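L-talarate/galactarate dehydratase (Salmonella typhimurium, PDB 2PP0) catalyses the magnesium-dependent dehydration of L-talarate and galactarate to 5-keto-4-deoxy-D-glucarate and, in competition with this, epimerizes L-talarate to galactarate. Local coordinates at residues P150-C164 / L363-L376. Numbering follows the deposited sequence.
Sequences PLAKLLGAHRDSVQC and LRDGRMWISDRHGL
Arg367 holds Ser161 through NE and NH2, the first at the hydroxyl and the second at the backbone carbonyl. Arg367 NE donates to Ser161 OG at 2.8 Å, the hydroxyl lying almost in the guanidinium plane; Arg367 NH2 reaches Ser161 O from above the carbonyl plane. The arginine chain, extended as far as CD, turns at the CG-CD bond (chi3 74°), which lays the guanidinium flat over the backbone, Gln163 N beneath its centre. NH2 also forms a salt bridge with Glu344, and with NE bound to the hydroxyl these contacts should restrict rotation of the group. Ser161 CB sits over one face of the Trp369 indole, 3.6 Å from the centroid of the five-membered ring, in a CH-pi contact. Arg364 NH2 covers the opposite face. A single strand serine can thus offer hydroxyl and carbonyl to an arginine and its methylene to an aromatic face, both on the neighbouring strand.

These side chains ride on an antiparallel ladder: Val162 and Met368 exchange both backbone bonds, and Cys164 N bonds to Gly366 O, within the type I' turn (Arg364 to Arg367) of the beta-hairpin formed by strands 362-364 and 367-369. The ladder belongs to a small four-stranded mixed sheet, distinct from the parallel barrel strands of this enolase-superfamily protein. On the face carrying Val162 and Met368, Met368 CE meets Cys164 SG at 3.9 Å; the Cys164 side chain is about 7 Å from that of Glu348, which binds substrate.

Beyond the strand, Ile370 N bonds almost straight to Asp160 O (171°), and a water donates both to that oxygen and to Ile370 O. Ile370 CD1 extends to Ala152 CB, 3.7 Å away on helix 151-155. At that helix's start, Pro150 presses CG against Arg373 O, Leu151 N bonds to Gly375 O, and Leu151 and Leu376 run alongside one another in the same direction, touching through their CD2 methyls.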
ATOM      1  N   PRO B 150       6.210  11.743 -11.064  1.00 26.22           N
ATOM      2  CA  PRO B 150       7.100  10.627 -11.375  1.00 26.13           C
ATOM      3  C   PRO B 150       6.462   9.515 -10.521  1.00 25.81           C
ATOM      4  O   PRO B 150       5.802   9.813  -9.527  1.00 25.23           O
ATOM      5  CB  PRO B 150       8.436  11.087 -10.802  1.00 25.16           C
ATOM      6  CG  PRO B 150       8.376  12.580 -10.990  1.00 27.01           C
ATOM      7  CD  PRO B 150       6.968  12.908 -10.570  1.00 26.05           C
ATOM      8  N   LEU B 151       6.644   8.252 -10.882  1.00 25.80           N
ATOM      9  CA  LEU B 151       6.027   7.176 -10.108  1.00 24.09           C
ATOM     10  C   LEU B 151       6.366   7.213  -8.620  1.00 24.14           C
ATOM     11  O   LEU B 151       5.494   7.014  -7.774  1.00 25.13           O
ATOM     12  CB  LEU B 151       6.423   5.809 -10.685  1.00 24.16           C
ATOM     13  CG  LEU B 151       5.949   4.599  -9.870  1.00 22.39           C
ATOM     14  CD1 LEU B 151       4.437   4.566  -9.804  1.00 20.95           C
ATOM     15  CD2 LEU B 151       6.466   3.318 -10.532  1.00 23.77           C
ATOM     16  N   ALA B 152       7.633   7.454  -8.304  1.00 22.81           N
ATOM     17  CA  ALA B 152       8.083   7.503  -6.918  1.00 25.36           C
ATOM     18  C   ALA B 152       7.263   8.491  -6.086  1.00 25.62           C
ATOM     19  O   ALA B 152       7.004   8.257  -4.906  1.00 25.36           O
ATOM     20  CB  ALA B 152       9.565   7.876  -6.868  1.00 24.72           C
ATOM     21  N   LYS B 153       6.852   9.592  -6.708  1.00 26.01           N
ATOM     22  CA  LYS B 153       6.070  10.613  -6.020  1.00 25.62           C
ATOM     23  C   LYS B 153       4.625  10.186  -5.848  1.00 25.82           C
ATOM     24  O   LYS B 153       3.994  10.517  -4.846  1.00 28.43           O
ATOM     25  CB  LYS B 153       6.157  11.940  -6.780  1.00 24.71           C
ATOM     26  CG  LYS B 153       7.548  12.550  -6.705  1.00 25.24           C
ATOM     27  CD  LYS B 153       7.887  12.947  -5.270  1.00 26.02           C
ATOM     28  CE  LYS B 153       9.288  13.522  -5.177  1.00 23.69           C
ATOM     29  NZ  LYS B 153       9.566  14.056  -3.811  1.00 28.45           N
ATOM     30  N   LEU B 154       4.095   9.451  -6.822  1.00 25.23           N
ATOM     31  CA  LEU B 154       2.724   8.949  -6.713  1.00 26.33           C
ATOM     32  C   LEU B 154       2.685   7.986  -5.518  1.00 27.81           C
ATOM     33  O   LEU B 154       1.738   7.987  -4.720  1.00 26.73           O
ATOM     34  CB  LEU B 154       2.327   8.182  -7.977  1.00 25.81           C
ATOM     35  CG  LEU B 154       1.004   7.417  -7.867  1.00 26.50           C
ATOM     36  CD1 LEU B 154      -0.138   8.399  -7.901  1.00 25.53           C
ATOM     37  CD2 LEU B 154       0.866   6.411  -9.004  1.00 26.60           C
ATOM     38  N   LEU B 155       3.723   7.157  -5.416  1.00 27.98           N
ATOM     39  CA  LEU B 155       3.843   6.181  -4.331  1.00 28.39           C
ATOM     40  C   LEU B 155       4.177   6.888  -3.024  1.00 29.28           C
ATOM     41  O   LEU B 155       3.765   6.453  -1.941  1.00 27.77           O
ATOM     42  CB  LEU B 155       4.966   5.191  -4.635  1.00 29.59           C
ATOM     43  CG  LEU B 155       4.827   4.302  -5.868  1.00 28.60           C
ATOM     44  CD1 LEU B 155       6.103   3.499  -6.042  1.00 30.65           C
ATOM     45  CD2 LEU B 155       3.624   3.393  -5.709  1.00 28.31           C
ATOM     46  N   GLY B 156       4.929   7.980  -3.138  1.00 28.57           N
ATOM     47  CA  GLY B 156       5.344   8.729  -1.964  1.00 27.79           C
ATOM     48  C   GLY B 156       6.786   8.333  -1.731  1.00 28.65           C
ATOM     49  O   GLY B 156       7.076   7.166  -1.469  1.00 30.00           O
ATOM     50  N   ALA B 157       7.695   9.292  -1.839  1.00 27.99           N
ATOM     51  CA  ALA B 157       9.109   9.014  -1.676  1.00 29.25           C
ATOM     52  C   ALA B 157       9.684   9.383  -0.316  1.00 30.40           C
ATOM     53  O   ALA B 157       9.167  10.251   0.389  1.00 29.88           O
ATOM     54  CB  ALA B 157       9.895   9.724  -2.773  1.00 29.61           C
ATOM     55  N   HIS B 158      10.769   8.697   0.031  1.00 30.55           N
ATOM     56  CA  HIS B 158      11.494   8.912   1.277  1.00 30.43           C
ATOM     57  C   HIS B 158      12.848   9.495   0.899  1.00 30.33           C
ATOM     58  O   HIS B 158      13.609   9.938   1.754  1.00 32.30           O
ATOM     59  CB  HIS B 158      11.673   7.580   2.019  1.00 29.80           C
ATOM     60  CG  HIS B 158      10.477   7.172   2.826  1.00 27.59           C
ATOM     61  ND1 HIS B 158      10.178   7.735   4.049  1.00 30.07           N
ATOM     62  CD2 HIS B 158       9.496   6.273   2.577  1.00 28.50           C
ATOM     63  CE1 HIS B 158       9.065   7.198   4.518  1.00 29.49           C
ATOM     64  NE2 HIS B 158       8.631   6.307   3.644  1.00 29.26           N
ATOM     65  N   ARG B 159      13.145   9.494  -0.398  1.00 29.51           N
ATOM     66  CA  ARG B 159      14.406  10.037  -0.901  1.00 30.95           C
ATOM     67  C   ARG B 159      14.274  10.443  -2.369  1.00 32.65           C
ATOM     68  O   ARG B 159      13.414   9.924  -3.085  1.00 33.40           O
ATOM     69  CB  ARG B 159      15.536   9.012  -0.726  1.00 31.21           C
ATOM     70  CG  ARG B 159      15.289   7.651  -1.386  1.00 28.43           C
ATOM     71  CD  ARG B 159      16.289   6.612  -0.873  1.00 28.62           C
ATOM     72  NE  ARG B 159      16.111   6.338   0.555  1.00 28.26           N
ATOM     73  CZ  ARG B 159      15.097   5.646   1.073  1.00 30.14           C
ATOM     74  NH1 ARG B 159      14.154   5.138   0.284  1.00 26.68           N
ATOM     75  NH2 ARG B 159      15.013   5.475   2.387  1.00 30.57           N
ATOM     76  N   ASP B 160      15.124  11.372  -2.805  1.00 33.04           N
ATOM     77  CA  ASP B 160      15.101  11.872  -4.182  1.00 35.39           C
ATOM     78  C   ASP B 160      16.112  11.174  -5.088  1.00 34.93           C
ATOM     79  O   ASP B 160      16.135  11.413  -6.298  1.00 34.24           O
ATOM     80  CB  ASP B 160      15.385  13.377  -4.214  1.00 38.63           C
ATOM     81  CG  ASP B 160      14.429  14.171  -3.348  1.00 41.76           C
ATOM     82  OD1 ASP B 160      13.199  13.988  -3.483  1.00 42.48           O
ATOM     83  OD2 ASP B 160      14.919  14.987  -2.536  1.00 46.14           O
ATOM     84  N   SER B 161      16.958  10.340  -4.490  1.00 32.00           N
ATOM     85  CA  SER B 161      17.964   9.585  -5.226  1.00 32.36           C
ATOM     86  C   SER B 161      18.261   8.313  -4.430  1.00 31.63           C
ATOM     87  O   SER B 161      17.957   8.241  -3.238  1.00 31.26           O
ATOM     88  CB  SER B 161      19.245  10.411  -5.409  1.00 31.11           C
ATOM     89  OG  SER B 161      19.863  10.701  -4.169  1.00 33.85           O
ATOM     90  N   VAL B 162      18.853   7.317  -5.084  1.00 31.32           N
ATOM     91  CA  VAL B 162      19.156   6.054  -4.417  1.00 30.85           C
ATOM     92  C   VAL B 162      20.599   5.595  -4.629  1.00 30.85           C
ATOM     93  O   VAL B 162      21.122   5.678  -5.742  1.00 31.64           O
ATOM     94  CB  VAL B 162      18.206   4.934  -4.923  1.00 32.12           C
ATOM     95  CG1 VAL B 162      18.516   3.615  -4.220  1.00 30.99           C
ATOM     96  CG2 VAL B 162      16.755   5.326  -4.677  1.00 33.31           C
ATOM     97  N   GLN B 163      21.235   5.112  -3.559  1.00 32.18           N
ATOM     98  CA  GLN B 163      22.609   4.603  -3.635  1.00 33.39           C
ATOM     99  C   GLN B 163      22.605   3.567  -4.751  1.00 33.32           C
ATOM    100  O   GLN B 163      21.703   2.738  -4.816  1.00 33.43           O
ATOM    101  CB  GLN B 163      23.011   3.875  -2.351  1.00 36.21           C
ATOM    102  CG  GLN B 163      22.994   4.676  -1.083  1.00 38.47           C
ATOM    103  CD  GLN B 163      23.322   3.808   0.116  1.00 37.57           C
ATOM    104  OE1 GLN B 163      22.619   2.838   0.407  1.00 38.15           O
ATOM    105  NE2 GLN B 163      24.395   4.146   0.811  1.00 38.14           N
ATOM    106  N   CYS B 164      23.626   3.584  -5.599  1.00 33.52           N
ATOM    107  CA  CYS B 164      23.685   2.652  -6.716  1.00 33.51           C
ATOM    108  C   CYS B 164      25.032   1.930  -6.819  1.00 33.88           C
ATOM    109  O   CYS B 164      26.088   2.540  -6.636  1.00 34.23           O
ATOM    110  CB  CYS B 164      23.396   3.429  -8.009  1.00 35.42           C
ATOM    111  SG  CYS B 164      23.140   2.440  -9.495  1.00 39.33           S
ATOM    112  N   LEU B 363      23.403   9.524 -12.942  1.00 36.88           N
ATOM    113  CA  LEU B 363      24.217   8.910 -11.900  1.00 36.76           C
ATOM    114  C   LEU B 363      25.195   9.974 -11.415  1.00 37.99           C
ATOM    115  O   LEU B 363      26.025  10.462 -12.183  1.00 37.43           O
ATOM    116  CB  LEU B 363      24.997   7.706 -12.445  1.00 35.99           C
ATOM    117  CG  LEU B 363      25.945   7.018 -11.451  1.00 37.38           C
ATOM    118  CD1 LEU B 363      25.149   6.463 -10.268  1.00 35.85           C
ATOM    119  CD2 LEU B 363      26.704   5.885 -12.151  1.00 36.24           C
ATOM    120  N   ARG B 364      25.094  10.331 -10.140  1.00 38.30           N
ATOM    121  CA  ARG B 364      25.960  11.354  -9.573  1.00 38.90           C
ATOM    122  C   ARG B 364      26.297  11.087  -8.110  1.00 38.40           C
ATOM    123  O   ARG B 364      25.419  10.791  -7.297  1.00 37.68           O
ATOM    124  CB  ARG B 364      25.289  12.728  -9.729  1.00 40.61           C
ATOM    125  CG  ARG B 364      25.966  13.862  -8.975  1.00 44.96           C
ATOM    126  CD  ARG B 364      25.567  15.227  -9.547  1.00 46.34           C
ATOM    127  NE  ARG B 364      24.120  15.468  -9.554  1.00 48.67           N
ATOM    128  CZ  ARG B 364      23.398  15.788  -8.482  1.00 49.16           C
ATOM    129  NH1 ARG B 364      23.978  15.910  -7.291  1.00 50.25           N
ATOM    130  NH2 ARG B 364      22.092  15.997  -8.602  1.00 48.03           N
ATOM    131  N   ASP B 365      27.583  11.186  -7.793  1.00 37.63           N
ATOM    132  CA  ASP B 365      28.082  10.973  -6.442  1.00 38.66           C
ATOM    133  C   ASP B 365      27.580   9.693  -5.774  1.00 37.94           C
ATOM    134  O   ASP B 365      27.108   9.720  -4.637  1.00 37.33           O
ATOM    135  CB  ASP B 365      27.754  12.188  -5.568  1.00 41.73           C
ATOM    136  CG  ASP B 365      28.499  13.437  -6.011  1.00 45.38           C
ATOM    137  OD1 ASP B 365      29.744  13.375  -6.132  1.00 46.74           O
ATOM    138  OD2 ASP B 365      27.842  14.479  -6.236  1.00 48.28           O
ATOM    139  N   GLY B 366      27.691   8.577  -6.491  1.00 36.53           N
ATOM    140  CA  GLY B 366      27.272   7.291  -5.953  1.00 35.98           C
ATOM    141  C   GLY B 366      25.780   7.045  -5.850  1.00 35.33           C
ATOM    142  O   GLY B 366      25.364   6.060  -5.239  1.00 35.74           O
ATOM    143  N   ARG B 367      24.966   7.914  -6.446  1.00 33.65           N
ATOM    144  CA  ARG B 367      23.514   7.748  -6.378  1.00 33.19           C
ATOM    145  C   ARG B 367      22.816   7.970  -7.722  1.00 33.21           C
ATOM    146  O   ARG B 367      23.300   8.721  -8.575  1.00 33.28           O
ATOM    147  CB  ARG B 367      22.931   8.718  -5.339  1.00 32.81           C
ATOM    148  CG  ARG B 367      23.584   8.643  -3.961  1.00 32.21           C
ATOM    149  CD  ARG B 367      22.980   9.674  -3.009  1.00 32.16           C
ATOM    150  NE  ARG B 367      21.642   9.301  -2.543  1.00 32.76           N
ATOM    151  CZ  ARG B 367      21.405   8.526  -1.489  1.00 29.84           C
ATOM    152  NH1 ARG B 367      22.415   8.039  -0.781  1.00 30.81           N
ATOM    153  NH2 ARG B 367      20.160   8.238  -1.139  1.00 31.48           N
ATOM    154  N   MET B 368      21.676   7.311  -7.912  1.00 32.31           N
ATOM    155  CA  MET B 368      20.916   7.475  -9.145  1.00 33.65           C
ATOM    156  C   MET B 368      19.772   8.423  -8.780  1.00 33.95           C
ATOM    157  O   MET B 368      19.057   8.203  -7.798  1.00 34.47           O
ATOM    158  CB  MET B 368      20.385   6.121  -9.644  1.00 33.56           C
ATOM    159  CG  MET B 368      20.116   6.057 -11.155  1.00 36.04           C
ATOM    160  SD  MET B 368      21.587   6.343 -12.220  1.00 31.08           S
ATOM    161  CE  MET B 368      22.139   4.657 -12.515  1.00 37.25           C
ATOM    162  N   TRP B 369      19.613   9.488  -9.560  1.00 33.01           N
ATOM    163  CA  TRP B 369      18.586  10.480  -9.280  1.00 33.11           C
ATOM    164  C   TRP B 369      17.279  10.307 -10.022  1.00 32.53           C
ATOM    165  O   TRP B 369      17.257   9.928 -11.190  1.00 32.77           O
ATOM    166  CB  TRP B 369      19.136  11.883  -9.553  1.00 34.62           C
ATOM    167  CG  TRP B 369      20.157  12.291  -8.556  1.00 35.37           C
ATOM    168  CD1 TRP B 369      21.437  11.828  -8.453  1.00 35.86           C
ATOM    169  CD2 TRP B 369      19.960  13.179  -7.454  1.00 35.95           C
ATOM    170  NE1 TRP B 369      22.047  12.370  -7.349  1.00 36.63           N
ATOM    171  CE2 TRP B 369      21.162  13.203  -6.717  1.00 35.86           C
ATOM    172  CE3 TRP B 369      18.880  13.956  -7.013  1.00 37.04           C
ATOM    173  CZ2 TRP B 369      21.316  13.976  -5.564  1.00 37.25           C
ATOM    174  CZ3 TRP B 369      19.033  14.725  -5.865  1.00 37.11           C
ATOM    175  CH2 TRP B 369      20.244  14.728  -5.155  1.00 36.95           C
ATOM    176  N   ILE B 370      16.182  10.588  -9.322  1.00 31.75           N
ATOM    177  CA  ILE B 370      14.852  10.495  -9.911  1.00 30.84           C
ATOM    178  C   ILE B 370      14.631  11.792 -10.678  1.00 32.22           C
ATOM    179  O   ILE B 370      14.744  12.883 -10.108  1.00 30.77           O
ATOM    180  CB  ILE B 370      13.766  10.376  -8.820  1.00 32.02           C
ATOM    181  CG1 ILE B 370      14.016   9.133  -7.960  1.00 31.53           C
ATOM    182  CG2 ILE B 370      12.390  10.311  -9.462  1.00 30.88           C
ATOM    183  CD1 ILE B 370      13.042   8.998  -6.805  1.00 31.74           C
ATOM    184  N   SER B 371      14.326  11.682 -11.966  1.00 32.58           N
ATOM    185  CA  SER B 371      14.102  12.868 -12.781  1.00 32.34           C
ATOM    186  C   SER B 371      12.685  13.386 -12.572  1.00 33.28           C
ATOM    187  O   SER B 371      11.873  12.761 -11.886  1.00 32.21           O
ATOM    188  CB  SER B 371      14.327  12.559 -14.265  1.00 32.61           C
ATOM    189  OG  SER B 371      13.243  11.829 -14.810  1.00 32.38           O
ATOM    190  N   ASP B 372      12.394  14.535 -13.167  1.00 31.99           N
ATOM    191  CA  ASP B 372      11.077  15.140 -13.048  1.00 32.89           C
ATOM    192  C   ASP B 372      10.086  14.522 -14.029  1.00 31.97           C
ATOM    193  O   ASP B 372       8.908  14.867 -14.023  1.00 32.86           O
ATOM    194  CB  ASP B 372      11.173  16.645 -13.299  1.00 35.99           C
ATOM    195  CG  ASP B 372      11.574  16.968 -14.725  1.00 38.72           C
ATOM    196  OD1 ASP B 372      12.608  16.443 -15.194  1.00 42.98           O
ATOM    197  OD2 ASP B 372      10.857  17.746 -15.378  1.00 43.20           O
ATOM    198  N   ARG B 373      10.556  13.613 -14.878  1.00 30.95           N
ATOM    199  CA  ARG B 373       9.666  12.971 -15.844  1.00 31.13           C
ATOM    200  C   ARG B 373       8.563  12.195 -15.118  1.00 31.17           C
ATOM    201  O   ARG B 373       8.796  11.636 -14.050  1.00 31.64           O
ATOM    202  CB  ARG B 373      10.474  12.053 -16.772  1.00 32.26           C
ATOM    203  CG  ARG B 373      11.457  12.820 -17.672  1.00 34.30           C
ATOM    204  CD  ARG B 373      12.072  11.941 -18.763  1.00 36.22           C
ATOM    205  NE  ARG B 373      12.975  10.925 -18.225  1.00 39.14           N
ATOM    206  CZ  ARG B 373      14.187  11.177 -17.741  1.00 40.83           C
ATOM    207  NH1 ARG B 373      14.659  12.417 -17.730  1.00 41.99           N
ATOM    208  NH2 ARG B 373      14.925  10.191 -17.251  1.00 40.53           N
ATOM    209  N   HIS B 374       7.364  12.171 -15.692  1.00 30.65           N
ATOM    210  CA  HIS B 374       6.226  11.493 -15.070  1.00 32.42           C
ATOM    211  C   HIS B 374       6.224   9.970 -15.254  1.00 33.76           C
ATOM    212  O   HIS B 374       6.883   9.441 -16.154  1.00 33.53           O
ATOM    213  CB  HIS B 374       4.919  12.083 -15.606  1.00 32.57           C
ATOM    214  CG  HIS B 374       4.794  13.561 -15.392  1.00 34.67           C
ATOM    215  ND1 HIS B 374       3.711  14.290 -15.836  1.00 35.49           N
ATOM    216  CD2 HIS B 374       5.620  14.447 -14.785  1.00 35.67           C
ATOM    217  CE1 HIS B 374       3.874  15.561 -15.512  1.00 36.45           C
ATOM    218  NE2 HIS B 374       5.025  15.683 -14.874  1.00 36.32           N
ATOM    219  N   GLY B 375       5.476   9.276 -14.398  1.00 32.50           N
ATOM    220  CA  GLY B 375       5.410   7.825 -14.477  1.00 28.86           C
ATOM    221  C   GLY B 375       6.795   7.232 -14.317  1.00 27.80           C
ATOM    222  O   GLY B 375       7.585   7.718 -13.511  1.00 25.87           O
ATOM    223  N   LEU B 376       7.099   6.178 -15.072  1.00 26.95           N
ATOM    224  CA  LEU B 376       8.420   5.569 -14.989  1.00 28.60           C
ATOM    225  C   LEU B 376       9.464   6.562 -15.489  1.00 28.31           C
ATOM    226  O   LEU B 376      10.632   6.487 -15.117  1.00 28.34           O
ATOM    227  CB  LEU B 376       8.473   4.286 -15.831  1.00 28.08           C
ATOM    228  CG  LEU B 376       7.534   3.173 -15.366  1.00 27.39           C
ATOM    229  CD1 LEU B 376       7.546   2.008 -16.362  1.00 28.13           C
ATOM    230  CD2 LEU B 376       7.972   2.713 -13.982  1.00 29.00           C
TER
HETATM  231  O   HOH W   1      15.040  13.731  -7.504  1.00 31.52           O